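Long-range contact in xylulokinase (Brucella ovis, PDB 5VM1), which probably phosphorylates D-xylulose to D-xylulose 5-phosphate at the expense of ATP, as a member of the FGGY family of carbohydrate kinases: residues A[345-350]-A[383-388]. Numbering follows the deposited sequence.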
loop_
_atom_site.group_PDB
_atom_site.type_symbol
_atom_site.label_atom_id
_atom_site.label_comp_id
_atom_site.label_asym_id
_atom_site.label_seq_id
_atom_site.Cartn_x
_atom_site.Cartn_y
_atom_site.Cartn_z
ATOM N N GLU A 345 0.285 -14.403 10.316
ATOM C CA GLU A 345 -0.801 -13.673 9.680
ATOM C C GLU A 345 -0.988 -12.344 10.395
ATOM O O GLU A 345 -0.774 -12.241 11.606
ATOM C CB GLU A 345 -2.142 -14.429 9.666
ATOM C CG GLU A 345 -3.223 -13.711 8.836
ATOM C CD GLU A 345 -2.817 -13.517 7.381
ATOM O OE1 GLU A 345 -1.818 -12.815 7.102
ATOM O OE2 GLU A 345 -3.501 -14.083 6.501
ATOM N N ARG A 346 -1.368 -11.318 9.624
ATOM C CA ARG A 346 -1.669 -10.004 10.188
ATOM C C ARG A 346 -3.175 -9.894 10.457
ATOM O O ARG A 346 -3.628 -10.222 11.559
ATOM C CB ARG A 346 -1.133 -8.889 9.264
ATOM C CG ARG A 346 -1.221 -7.499 9.874
ATOM C CD ARG A 346 -0.287 -6.473 9.235
ATOM N NE ARG A 346 1.109 -6.761 9.568
ATOM C CZ ARG A 346 2.144 -5.989 9.238
ATOM N NH1 ARG A 346 3.369 -6.363 9.586
ATOM N NH2 ARG A 346 1.963 -4.837 8.588
ATOM N N THR A 347 -3.968 -9.480 9.469
ATOM C CA THR A 347 -5.409 -9.339 9.679
ATOM C C THR A 347 -6.089 -10.703 9.609
ATOM O O THR A 347 -5.971 -11.394 8.592
ATOM C CB THR A 347 -6.009 -8.404 8.625
ATOM O OG1 THR A 347 -5.246 -7.192 8.562
ATOM C CG2 THR A 347 -7.522 -8.136 8.854
ATOM N N PRO A 348 -6.858 -11.103 10.637
ATOM C CA PRO A 348 -7.251 -10.389 11.860
ATOM C C PRO A 348 -6.601 -10.825 13.190
ATOM O O PRO A 348 -7.004 -10.324 14.236
ATOM C CB PRO A 348 -8.736 -10.695 11.931
ATOM C CG PRO A 348 -8.776 -12.136 11.488
ATOM C CD PRO A 348 -7.711 -12.285 10.423
ATOM N N TYR A 349 -5.598 -11.694 13.180
ATOM C CA TYR A 349 -5.155 -12.293 14.433
ATOM C C TYR A 349 -3.863 -11.680 14.953
ATOM O O TYR A 349 -3.561 -11.821 16.146
ATOM C CB TYR A 349 -4.938 -13.811 14.250
ATOM C CG TYR A 349 -6.108 -14.574 13.662
ATOM C CD1 TYR A 349 -7.313 -14.718 14.356
ATOM C CD2 TYR A 349 -6.021 -15.107 12.371
ATOM C CE1 TYR A 349 -8.397 -15.414 13.797
ATOM C CE2 TYR A 349 -7.088 -15.801 11.806
ATOM C CZ TYR A 349 -8.279 -15.948 12.523
ATOM O OH TYR A 349 -9.340 -16.628 11.955
ATOM N N ASN A 350 -3.106 -11.014 14.089
ATOM C CA ASN A 350 -1.789 -10.486 14.420
ATOM C C ASN A 350 -1.001 -11.533 15.202
ATOM O O ASN A 350 -0.675 -11.379 16.379
ATOM C CB ASN A 350 -1.887 -9.167 15.190
ATOM C CG ASN A 350 -0.514 -8.525 15.406
ATOM O OD1 ASN A 350 0.410 -8.720 14.606
ATOM N ND2 ASN A 350 -0.371 -7.779 16.493
ATOM N N ARG A 383 -11.878 -13.314 2.963
ATOM C CA ARG A 383 -13.179 -13.263 3.628
ATOM C C ARG A 383 -13.023 -12.994 5.124
ATOM O O ARG A 383 -13.867 -12.324 5.731
ATOM C CB ARG A 383 -13.973 -14.543 3.315
ATOM C CG ARG A 383 -14.601 -15.247 4.441
ATOM C CD ARG A 383 -16.090 -15.216 4.377
ATOM N NE ARG A 383 -16.740 -16.322 3.662
ATOM C CZ ARG A 383 -17.904 -16.854 4.056
ATOM N NH1 ARG A 383 -18.479 -17.840 3.369
ATOM N NH2 ARG A 383 -18.486 -16.408 5.170
ATOM N N ASP A 384 -11.966 -13.523 5.740
ATOM C CA ASP A 384 -11.653 -13.115 7.104
ATOM C C ASP A 384 -11.371 -11.614 7.183
ATOM O O ASP A 384 -11.761 -10.944 8.152
ATOM C CB ASP A 384 -10.481 -13.928 7.667
ATOM C CG ASP A 384 -10.936 -15.185 8.368
ATOM O OD1 ASP A 384 -12.147 -15.267 8.706
ATOM O OD2 ASP A 384 -10.086 -16.064 8.653
ATOM N N ASN A 385 -10.697 -11.066 6.175
ATOM C CA ASN A 385 -10.427 -9.635 6.183
ATOM C C ASN A 385 -11.709 -8.819 6.030
ATOM O O ASN A 385 -11.911 -7.833 6.751
ATOM C CB ASN A 385 -9.408 -9.297 5.103
ATOM C CG ASN A 385 -8.001 -9.477 5.599
ATOM O OD1 ASN A 385 -7.226 -8.520 5.736
ATOM N ND2 ASN A 385 -7.684 -10.717 5.953
ATOM N N LEU A 386 -12.590 -9.221 5.104
ATOM C CA LEU A 386 -13.848 -8.506 4.912
ATOM C C LEU A 386 -14.680 -8.509 6.188
ATOM O O LEU A 386 -15.332 -7.509 6.515
ATOM C CB LEU A 386 -14.625 -9.102 3.734
ATOM C CG LEU A 386 -16.018 -8.536 3.404
ATOM C CD1 LEU A 386 -16.295 -8.580 1.906
ATOM C CD2 LEU A 386 -17.122 -9.256 4.129
ATOM N N LEU A 387 -14.669 -9.626 6.920
ATOM C CA LEU A 387 -15.401 -9.697 8.185
ATOM C C LEU A 387 -14.836 -8.710 9.210
ATOM O O LEU A 387 -15.597 -8.108 9.983
ATOM C CB LEU A 387 -15.398 -11.132 8.725
ATOM C CG LEU A 387 -16.269 -12.228 8.067
ATOM C CD1 LEU A 387 -16.237 -13.532 8.856
ATOM C CD2 LEU A 387 -17.704 -11.823 7.792
ATOM N N ALA A 388 -13.504 -8.548 9.247
ATOM C CA ALA A 388 -12.881 -7.584 10.158
ATOM C C ALA A 388 -13.284 -6.151 9.822
ATOM O O ALA A 388 -13.590 -5.357 10.720
ATOM C CB ALA A 388 -11.366 -7.718 10.121
#
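A chi1 of -50° on Thr347, counted to OG1, points the methyl CG2 opposite the backbone N, over to the carboxamide of Asn385 and the CB of Ala388, while OG1 goes beside the backbone N and hydrogen-bonds to Ala283 O and Val300 N. The Thr347 and Asn385 side chains meet at a slant: Thr347 CG2 packs 3.6 Å from Asn385 CG and also 4.1 Å from Ala388 CB. Asn385 ND2 also reaches the backbone of the loop, giving a weak, bent hydrogen bond to Thr347 O (3.2 Å, N-H...O angle 134°); its stronger partner is Ala381 O, one turn back on the same helix. The peptide bond from Thr347 to Pro348 is cis. Beyond it the pyrrolidine ring rests on the helix, with Pro348 CD 4.2 Å from Asp384 CB and Pro348 CB 4.4 Å from Ala388 CB. With CG of Tyr349 beside its own N (chi1 -53°), the ring folds back against Pro348, whose CG sits 3.8 Å above the centre of one face of the Tyr349 ring. The phenol end extends to Asp384, where Tyr349 OH lies 3.4 Å from Asp384 OD2; ring and carboxylate planes are nearly perpendicular. Asp384 OD1 is hydrogen-bonded to Tyr477 OH. This largely buried contact thus lays a non-helical loop of the C-terminal FGGY domain, with its cis-proline, along helix 367-390, away from the predicted active-site and substrate-binding residues. Helix 470-488 flanks it through Tyr484, stacked on Tyr349, and through Tyr480 and His481 at Asp384, whereas strand 295-301 adjoins the loop by a backbone hydrogen bond between Val300 and Thr347 and touches Asn385 through Ile301.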